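Local coordinates for protein peptidoglycan D,D-transpeptidase FtsI (PDB 6SYN) that probably cross-links peptidoglycan stem peptides by D,D-transpeptidation during bacterial cell division, and binds penicillin-type antibiotics in its active site, at residues 254-259 / 437-442; 268-273 / 409-414; 326-331 / 378-383. One frame throughout, in Å; residues are numbered along the deposited sequence.

Contact 1: 254-259 / 437-442. With CB9 ((2R,4S)-2-[(1R)-1-{[(2S)-2-carboxy-2-phenylacetyl]amino}-2-oxoethyl]-5,5-dimethyl-1,3-thiazolidine-4-carboxylic acid), chain D.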
loop_
_atom_site.group_PDB
_atom_site.type_symbol
_atom_site.label_atom_id
_atom_site.label_comp_id
_atom_site.label_asym_id
_atom_site.label_seq_id
_atom_site.Cartn_x
_atom_site.Cartn_y
_atom_site.Cartn_z
ATOM N N VAL A 254 9.351 13.947 2.781
ATOM C CA VAL A 254 10.198 14.525 1.687
ATOM C C VAL A 254 11.551 14.997 2.236
ATOM O O VAL A 254 12.524 15.011 1.451
ATOM C CB VAL A 254 9.498 15.689 0.958
ATOM C CG1 VAL A 254 8.253 15.229 0.223
ATOM C CG2 VAL A 254 9.186 16.852 1.887
ATOM N N LYS A 255 11.607 15.378 3.520
ATOM C CA LYS A 255 12.692 16.196 4.133
ATOM C C LYS A 255 14.071 15.590 3.889
ATOM O O LYS A 255 15.028 16.340 3.713
ATOM C CB LYS A 255 12.448 16.398 5.631
ATOM C CG LYS A 255 11.330 17.375 5.956
ATOM C CD LYS A 255 11.145 17.630 7.435
ATOM C CE LYS A 255 10.055 18.644 7.712
ATOM N NZ LYS A 255 9.587 18.570 9.115
ATOM N N PRO A 256 14.253 14.249 3.908
ATOM C CA PRO A 256 15.551 13.662 3.570
ATOM C C PRO A 256 16.070 14.061 2.178
ATOM O O PRO A 256 17.273 14.133 2.027
ATOM C CB PRO A 256 15.299 12.152 3.679
ATOM C CG PRO A 256 14.189 12.060 4.700
ATOM C CD PRO A 256 13.292 13.235 4.366
ATOM N N MET A 257 15.179 14.330 1.217
ATOM C CA MET A 257 15.566 14.802 -0.141
ATOM C C MET A 257 15.883 16.303 -0.111
ATOM O O MET A 257 16.713 16.736 -0.927
ATOM C CB MET A 257 14.469 14.523 -1.172
ATOM C CG MET A 257 14.150 13.052 -1.317
ATOM S SD MET A 257 12.914 12.752 -2.599
ATOM C CE MET A 257 11.402 13.169 -1.732
ATOM N N VAL A 258 15.274 17.071 0.793
ATOM C CA VAL A 258 15.590 18.524 0.938
ATOM C C VAL A 258 17.027 18.653 1.454
ATOM O O VAL A 258 17.791 19.471 0.901
ATOM C CB VAL A 258 14.610 19.266 1.864
ATOM C CG1 VAL A 258 14.990 20.735 1.993
ATOM C CG2 VAL A 258 13.165 19.122 1.411
ATOM N N VAL A 259 17.366 17.871 2.480
ATOM C CA VAL A 259 18.720 17.840 3.105
ATOM C C VAL A 259 19.737 17.439 2.032
ATOM O O VAL A 259 20.796 18.077 1.968
ATOM C CB VAL A 259 18.754 16.902 4.327
ATOM C CG1 VAL A 259 20.170 16.638 4.813
ATOM C CG2 VAL A 259 17.902 17.453 5.457
ATOM N N ALA A 437 17.147 3.745 9.450
ATOM C CA ALA A 437 17.050 5.110 8.892
ATOM C C ALA A 437 15.601 5.364 8.455
ATOM O O ALA A 437 15.209 4.909 7.356
ATOM C CB ALA A 437 18.025 5.264 7.752
ATOM N N ILE A 438 14.837 6.053 9.305
ATOM C CA ILE A 438 13.407 6.402 9.071
ATOM C C ILE A 438 13.239 7.921 9.067
ATOM O O ILE A 438 14.113 8.641 9.577
ATOM C CB ILE A 438 12.495 5.771 10.140
ATOM C CG1 ILE A 438 12.693 6.405 11.521
ATOM C CG2 ILE A 438 12.686 4.266 10.181
ATOM C CD1 ILE A 438 11.521 6.214 12.458
ATOM N N LYS A 439 12.107 8.363 8.531
ATOM C CA LYS A 439 11.553 9.722 8.713
ATOM C C LYS A 439 10.062 9.570 9.018
ATOM O O LYS A 439 9.376 8.852 8.269
ATOM C CB LYS A 439 11.799 10.544 7.448
ATOM C CG LYS A 439 11.357 11.996 7.526
ATOM C CD LYS A 439 12.223 12.835 8.438
ATOM C CE LYS A 439 11.598 14.161 8.793
ATOM N NZ LYS A 439 10.485 13.989 9.751
ATOM N N THR A 440 9.581 10.195 10.091
ATOM C CA THR A 440 8.134 10.278 10.406
ATOM C C THR A 440 7.503 11.385 9.563
ATOM O O THR A 440 8.245 12.174 8.951
ATOM C CB THR A 440 7.883 10.551 11.893
ATOM O OG1 THR A 440 8.551 11.770 12.217
ATOM C CG2 THR A 440 8.358 9.423 12.782
ATOM N N GLY A 441 6.175 11.429 9.557
ATOM C CA GLY A 441 5.375 12.475 8.904
ATOM C C GLY A 441 3.964 12.482 9.459
ATOM O O GLY A 441 3.443 11.389 9.785
ATOM N N THR A 442 3.392 13.676 9.612
ATOM C CA THR A 442 1.967 13.912 9.947
ATOM C C THR A 442 1.457 14.970 8.966
ATOM O O THR A 442 1.657 16.172 9.241
ATOM C CB THR A 442 1.793 14.322 11.418
ATOM O OG1 THR A 442 2.671 13.539 12.230
ATOM C CG2 THR A 442 0.369 14.169 11.906
HETATM C C CB9 D . 5.672 16.975 8.784
HETATM N N CB9 D . 4.095 18.380 10.139
HETATM O O CB9 D . 4.855 16.115 8.559
HETATM C CA CB9 D . 5.491 18.110 9.785
HETATM C CB CB9 D . 6.420 17.890 11.013
HETATM C CAA CB9 D . 6.304 16.502 14.377
HETATM C CAB CB9 D . 3.909 16.698 13.703
HETATM O OAD CB9 D . 5.166 13.747 12.992
HETATM O OAE CB9 D . 0.700 21.654 10.026
HETATM O OAF CB9 D . 4.046 20.249 8.905
HETATM O OAG CB9 D . 7.037 13.987 11.923
HETATM O OAH CB9 D . 1.199 20.163 8.593
HETATM C CAJ CB9 D . 0.459 18.186 13.945
HETATM C CAK CB9 D . 1.368 19.195 14.162
HETATM C CAL CB9 D . 0.165 17.796 12.659
HETATM C CAM CB9 D . 1.989 19.814 13.088
HETATM C CAN CB9 D . 0.789 18.409 11.580
HETATM N NAP CB9 D . 6.718 16.478 11.287
HETATM S SAQ CB9 D . 5.665 18.471 12.564
HETATM C CAR CB9 D . 5.966 14.391 12.335
HETATM C CAS CB9 D . 1.328 20.693 9.667
HETATM C CAT CB9 D . 3.573 19.569 9.815
HETATM C CAU CB9 D . 1.735 19.408 11.785
HETATM C CAX CB9 D . 5.596 15.843 11.988
HETATM C CAY CB9 D . 2.400 20.149 10.631
HETATM C CAZ CB9 D . 5.349 16.770 13.225
#
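Lys439 lays its methylene chain obliquely across Lys255 and Pro256 at the start of helix 255-264. With CG anti to the backbone N (chi1 -176°) it leaves the strand toward the helix, then bends at chi2 and chi4. Its CG rests 3.9 Å from CD of Pro256, whose compact ring suits a first helical turn and offers carbon rather than a polar backbone N-H. Further along, Lys439 CE meets Lys255 CD at 3.8 Å. Lys255 is extended beyond CG, so its amine runs out past this carbon contact to the bound penicillin derivative, where NZ lies 3.8 Å from the ligand atom CB. The bend of Lys439 instead turns its NZ back to Thr440 O, 3.0 Å away and approached from above the carbonyl plane. Both amines also bond Ser304 OG, and Lys255 NZ further bonds Asn306 OD1 and, weakly, Ser252 OG. Beside them the strand holds the ligand: Thr440 OG1 and Thr442 OG1 each donate to a different oxygen of its thiazolidine carboxylate, OAG and OAD, while Thr442 N bonds its carbonyl O at 3.0 Å. Lysines thus combine apolar packing of the methylenes with a polar cluster. The arrangement is consistent with the SxxK and KTG motifs of penicillin-binding proteins, with Thr442 N probably part of the oxyanion hole and the threonine hydroxyls recognising the carboxylate.

Contact 2: 268-273 / 409-414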
loop_
_atom_site.group_PDB
_atom_site.type_symbol
_atom_site.label_atom_id
_atom_site.label_comp_id
_atom_site.label_asym_id
_atom_site.label_seq_id
_atom_site.Cartn_x
_atom_site.Cartn_y
_atom_site.Cartn_z
ATOM N N VAL A 268 24.592 24.208 2.802
ATOM C CA VAL A 268 24.965 23.793 4.189
ATOM C C VAL A 268 26.034 22.699 4.099
ATOM O O VAL A 268 26.326 22.233 2.976
ATOM C CB VAL A 268 23.750 23.290 4.997
ATOM C CG1 VAL A 268 22.870 24.428 5.484
ATOM C CG2 VAL A 268 22.923 22.274 4.221
ATOM N N LYS A 269 26.575 22.316 5.257
ATOM C CA LYS A 269 27.502 21.172 5.450
ATOM C C LYS A 269 26.948 20.308 6.593
ATOM O O LYS A 269 26.202 20.854 7.423
ATOM C CB LYS A 269 28.910 21.724 5.703
ATOM C CG LYS A 269 29.290 22.902 4.809
ATOM C CD LYS A 269 30.770 23.189 4.701
ATOM C CE LYS A 269 31.512 22.193 3.834
ATOM N NZ LYS A 269 32.138 21.126 4.649
ATOM N N GLU A 270 27.284 19.014 6.631
ATOM C CA GLU A 270 26.721 18.026 7.598
ATOM C C GLU A 270 26.490 18.670 8.965
ATOM O O GLU A 270 25.384 18.507 9.524
ATOM C CB GLU A 270 27.679 16.874 7.882
ATOM C CG GLU A 270 27.868 15.908 6.736
ATOM C CD GLU A 270 29.057 14.986 6.947
ATOM O OE1 GLU A 270 29.991 15.392 7.671
ATOM O OE2 GLU A 270 29.043 13.864 6.402
ATOM N N ASN A 271 27.524 19.334 9.492
ATOM C CA ASN A 271 27.605 19.769 10.910
ATOM C C ASN A 271 27.137 21.226 11.030
ATOM O O ASN A 271 27.332 21.804 12.118
ATOM C CB ASN A 271 29.007 19.502 11.478
ATOM C CG ASN A 271 29.130 18.135 12.126
ATOM O OD1 ASN A 271 29.013 18.005 13.345
ATOM N ND2 ASN A 271 29.350 17.103 11.327
ATOM N N SER A 272 26.493 21.778 9.989
ATOM C CA SER A 272 25.909 23.149 9.965
ATOM C C SER A 272 24.759 23.274 10.975
ATOM O O SER A 272 24.120 22.248 11.272
ATOM C CB SER A 272 25.429 23.525 8.587
ATOM O OG SER A 272 26.502 23.552 7.659
ATOM N N VAL A 273 24.493 24.499 11.440
ATOM C CA VAL A 273 23.476 24.832 12.482
ATOM C C VAL A 273 22.665 26.048 12.017
ATOM O O VAL A 273 23.266 27.132 11.859
ATOM C CB VAL A 273 24.127 25.110 13.852
ATOM C CG1 VAL A 273 23.087 25.446 14.914
ATOM C CG2 VAL A 273 25.004 23.957 14.319
ATOM N N VAL A 409 24.270 10.454 -0.109
ATOM C CA VAL A 409 23.015 9.774 0.340
ATOM C C VAL A 409 23.286 9.056 1.676
ATOM O O VAL A 409 22.390 9.084 2.555
ATOM C CB VAL A 409 22.475 8.805 -0.736
ATOM C CG1 VAL A 409 21.220 8.069 -0.286
ATOM C CG2 VAL A 409 22.211 9.508 -2.058
ATOM N N ARG A 410 24.467 8.441 1.823
ATOM C CA ARG A 410 24.838 7.603 2.996
ATOM C C ARG A 410 24.906 8.498 4.236
ATOM O O ARG A 410 24.398 8.071 5.293
ATOM C CB ARG A 410 26.158 6.864 2.748
ATOM C CG ARG A 410 26.630 6.019 3.925
ATOM C CD ARG A 410 27.703 5.002 3.569
ATOM N NE ARG A 410 27.113 3.792 2.998
ATOM C CZ ARG A 410 27.404 3.260 1.809
ATOM N NH1 ARG A 410 28.317 3.807 1.020
ATOM N NH2 ARG A 410 26.776 2.162 1.414
ATOM N N THR A 411 25.480 9.698 4.091
ATOM C CA THR A 411 25.542 10.748 5.142
ATOM C C THR A 411 24.124 11.082 5.614
ATOM O O THR A 411 23.933 11.203 6.836
ATOM C CB THR A 411 26.286 11.999 4.652
ATOM O OG1 THR A 411 27.683 11.705 4.641
ATOM C CG2 THR A 411 26.063 13.214 5.524
ATOM N N VAL A 412 23.173 11.233 4.688
ATOM C CA VAL A 412 21.760 11.601 5.012
ATOM C C VAL A 412 21.037 10.375 5.578
ATOM O O VAL A 412 20.228 10.550 6.509
ATOM C CB VAL A 412 21.021 12.195 3.799
ATOM C CG1 VAL A 412 19.548 12.436 4.092
ATOM C CG2 VAL A 412 21.683 13.483 3.337
ATOM N N VAL A 413 21.309 9.181 5.051
ATOM C CA VAL A 413 20.788 7.924 5.660
ATOM C C VAL A 413 21.294 7.882 7.108
ATOM O O VAL A 413 20.465 7.643 8.006
ATOM C CB VAL A 413 21.169 6.666 4.854
ATOM C CG1 VAL A 413 20.787 5.391 5.590
ATOM C CG2 VAL A 413 20.529 6.666 3.472
ATOM N N HIS A 414 22.584 8.156 7.346
ATOM C CA HIS A 414 23.167 8.150 8.717
ATOM C C HIS A 414 22.445 9.185 9.592
ATOM O O HIS A 414 22.156 8.849 10.753
ATOM C CB HIS A 414 24.690 8.351 8.730
ATOM C CG HIS A 414 25.229 8.366 10.124
ATOM N ND1 HIS A 414 25.454 9.539 10.820
ATOM C CD2 HIS A 414 25.514 7.362 10.983
ATOM C CE1 HIS A 414 25.887 9.258 12.034
ATOM N NE2 HIS A 414 25.932 7.932 12.161
#
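Glu270 stretches from its turn over the side chain of Thr411, which it crosses at about a right angle. Its methylene carbon CG lies 3.5 Å from the methyl CG2 of Thr411, while the carboxylate oxygen OE2 comes within 3.1 Å of the hydroxyl OG1. Both branches of Thr411 thus face Glu270. CG2, anti to the backbone N, lies against both CG and OE2 of the glutamate, the oxygen being the nearer at 3.2 Å. OG1, beside the backbone N (chi1 -75°), hydrogen-bonds the carbonyl O of Pro407 one turn earlier. Threonine suits this spot because it offers a methyl and a hydroxyl to the same neighbour, while the hydroxyl also bonds within its own helix. Glutamate fits the other side: it is long enough to span the gap from an exposed loop, and its extended chain beyond CG brings the carboxylate over the helix. The loop itself is a type I beta turn from Lys269 to Ser272, closed by Ser272 N to Lys269 O at 2.7 Å. Ser272 OG accepts a second bond from Lys269 N, with an N-H...O angle of 158°, which ties the two ends of the turn together. This is a surface contact between the loop following helix 255-264 and helix 406-416, two elements of the helical part of a penicillin-binding transpeptidase domain.

Contact 3: 326-331 / 378-383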
loop_
_atom_site.group_PDB
_atom_site.type_symbol
_atom_site.label_atom_id
_atom_site.label_comp_id
_atom_site.label_asym_id
_atom_site.label_seq_id
_atom_site.Cartn_x
_atom_site.Cartn_y
_atom_site.Cartn_z
ATOM N N SER A 326 11.582 14.697 -8.594
ATOM C CA SER A 326 11.506 14.080 -9.947
ATOM C C SER A 326 12.549 12.967 -10.064
ATOM O O SER A 326 12.166 11.840 -10.390
ATOM C CB SER A 326 11.698 15.097 -11.049
ATOM O OG SER A 326 10.489 15.784 -11.332
ATOM N N ARG A 327 13.818 13.290 -9.805
ATOM C CA ARG A 327 14.954 12.328 -9.845
ATOM C C ARG A 327 14.614 11.091 -8.999
ATOM O O ARG A 327 14.984 9.980 -9.422
ATOM C CB ARG A 327 16.254 12.981 -9.359
ATOM C CG ARG A 327 16.992 13.774 -10.427
ATOM C CD ARG A 327 18.297 14.374 -9.931
ATOM N NE ARG A 327 19.461 13.697 -10.493
ATOM C CZ ARG A 327 19.891 13.824 -11.752
ATOM N NH1 ARG A 327 20.957 13.151 -12.157
ATOM N NH2 ARG A 327 19.255 14.612 -12.606
ATOM N N PHE A 328 13.926 11.273 -7.865
ATOM C CA PHE A 328 13.551 10.185 -6.921
ATOM C C PHE A 328 12.256 9.502 -7.373
ATOM O O PHE A 328 11.919 8.442 -6.810
ATOM C CB PHE A 328 13.472 10.711 -5.485
ATOM C CG PHE A 328 14.768 10.580 -4.725
ATOM C CD1 PHE A 328 15.714 11.593 -4.745
ATOM C CD2 PHE A 328 15.062 9.422 -4.023
ATOM C CE1 PHE A 328 16.910 11.460 -4.052
ATOM C CE2 PHE A 328 16.258 9.290 -3.330
ATOM C CZ PHE A 328 17.180 10.312 -3.344
ATOM N N GLY A 329 11.556 10.089 -8.347
ATOM C CA GLY A 329 10.468 9.427 -9.092
ATOM C C GLY A 329 9.082 9.943 -8.740
ATOM O O GLY A 329 8.109 9.302 -9.167
ATOM N N PHE A 330 8.965 11.045 -7.994
ATOM C CA PHE A 330 7.675 11.768 -7.838
ATOM C C PHE A 330 7.265 12.297 -9.222
ATOM O O PHE A 330 8.155 12.683 -10.019
ATOM C CB PHE A 330 7.762 12.848 -6.753
ATOM C CG PHE A 330 7.612 12.368 -5.325
ATOM C CD1 PHE A 330 7.238 11.064 -5.022
ATOM C CD2 PHE A 330 7.820 13.242 -4.266
ATOM C CE1 PHE A 330 7.096 10.645 -3.707
ATOM C CE2 PHE A 330 7.670 12.823 -2.951
ATOM C CZ PHE A 330 7.302 11.526 -2.673
ATOM N N GLY A 331 5.962 12.242 -9.522
ATOM C CA GLY A 331 5.371 12.692 -10.800
ATOM C C GLY A 331 5.624 11.720 -11.941
ATOM O O GLY A 331 5.451 12.117 -13.108
ATOM N N ALA A 378 13.365 3.267 -1.390
ATOM C CA ALA A 378 14.144 2.192 -2.056
ATOM C C ALA A 378 15.367 2.791 -2.768
ATOM O O ALA A 378 16.414 2.103 -2.837
ATOM C CB ALA A 378 13.269 1.437 -3.024
ATOM N N THR A 379 15.235 4.024 -3.270
ATOM C CA THR A 379 16.301 4.800 -3.958
ATOM C C THR A 379 17.257 5.399 -2.913
ATOM O O THR A 379 18.489 5.364 -3.158
ATOM C CB THR A 379 15.672 5.839 -4.893
ATOM O OG1 THR A 379 14.726 5.129 -5.693
ATOM C CG2 THR A 379 16.677 6.542 -5.778
ATOM N N ILE A 380 16.728 5.927 -1.800
ATOM C CA ILE A 380 17.539 6.359 -0.619
ATOM C C ILE A 380 18.355 5.148 -0.151
ATOM O O ILE A 380 19.583 5.298 0.066
ATOM C CB ILE A 380 16.653 6.932 0.513
ATOM C CG1 ILE A 380 16.063 8.292 0.132
ATOM C CG2 ILE A 380 17.422 7.001 1.830
ATOM C CD1 ILE A 380 15.158 8.902 1.179
ATOM N N GLY A 381 17.677 4.001 -0.019
ATOM C CA GLY A 381 18.218 2.731 0.500
ATOM C C GLY A 381 19.346 2.184 -0.353
ATOM O O GLY A 381 20.286 1.622 0.230
ATOM N N SER A 382 19.258 2.317 -1.683
ATOM C CA SER A 382 20.315 1.877 -2.637
ATOM C C SER A 382 21.511 2.851 -2.608
ATOM O O SER A 382 22.503 2.591 -3.324
ATOM C CB SER A 382 19.754 1.691 -4.034
ATOM O OG SER A 382 19.096 2.860 -4.497
ATOM N N MET A 383 21.434 3.902 -1.780
ATOM C CA MET A 383 22.378 5.050 -1.728
ATOM C C MET A 383 22.382 5.750 -3.096
ATOM O O MET A 383 23.469 5.909 -3.679
ATOM C CB MET A 383 23.797 4.612 -1.340
ATOM C CG MET A 383 23.881 3.877 -0.004
ATOM S SD MET A 383 23.353 4.866 1.430
ATOM C CE MET A 383 22.748 3.564 2.499
#
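Thr379 and Ile380, in the last turn of helix 370-381, receive the ring of Phe328, and each of the two chain segments here ends its helix in a Schellman motif. Thr379 comes first: OG1 sits beside the backbone N (chi1 -51°), which leaves CG2 anti to it, packed 3.7 Å from Phe328 CE2 in an oblique approach. Its hydroxyl bonds the carbonyl O of Arg375 one turn earlier, so a polar atom is satisfied within the helix and a methyl is left for the aromatic ring. The turn carrying Phe328 ends at Gly329, whose positive phi would press any side chain into the carbonyl O of Phe328. Ile380 follows; its side chain runs at about a right angle to that of Phe328, with CG1 3.6 Å from the same CE2, while its backbone N lies at the ring edge, in the ring plane. A large flat side chain suits this buried place, and Met257 and Met260 of helix 255-264 also touch the ring. At Ser382 the backbone N still bonds Ala378 O, at 3.1 Å. Met383 then leaves helical geometry with a phi of 60°, and its N closes back onto Ile380 O at 3.0 Å.

From the N terminus, the chain reaches helix 255-264 first, and contact 1 closes the longest of the three loops by joining its start to strand 437-446, the edge strand of the five-stranded antiparallel sheet. Contact 2 opens just after that helix and closes on helix 406-416, so it nests inside contact 1. Contact 3, joining the ends of helices 319-327 and 370-381, is nested within both; none of the loops cross. The three meet in space as well: Met257 of contact 1 packs on Phe328 of contact 3, Val412 of contact 2 on Val259 of contact 1, and Val413 on Ile380. Contact 1 thus ties helix 255-264 to the sheet, while contacts 2 and 3 join the neighbouring helices and loop.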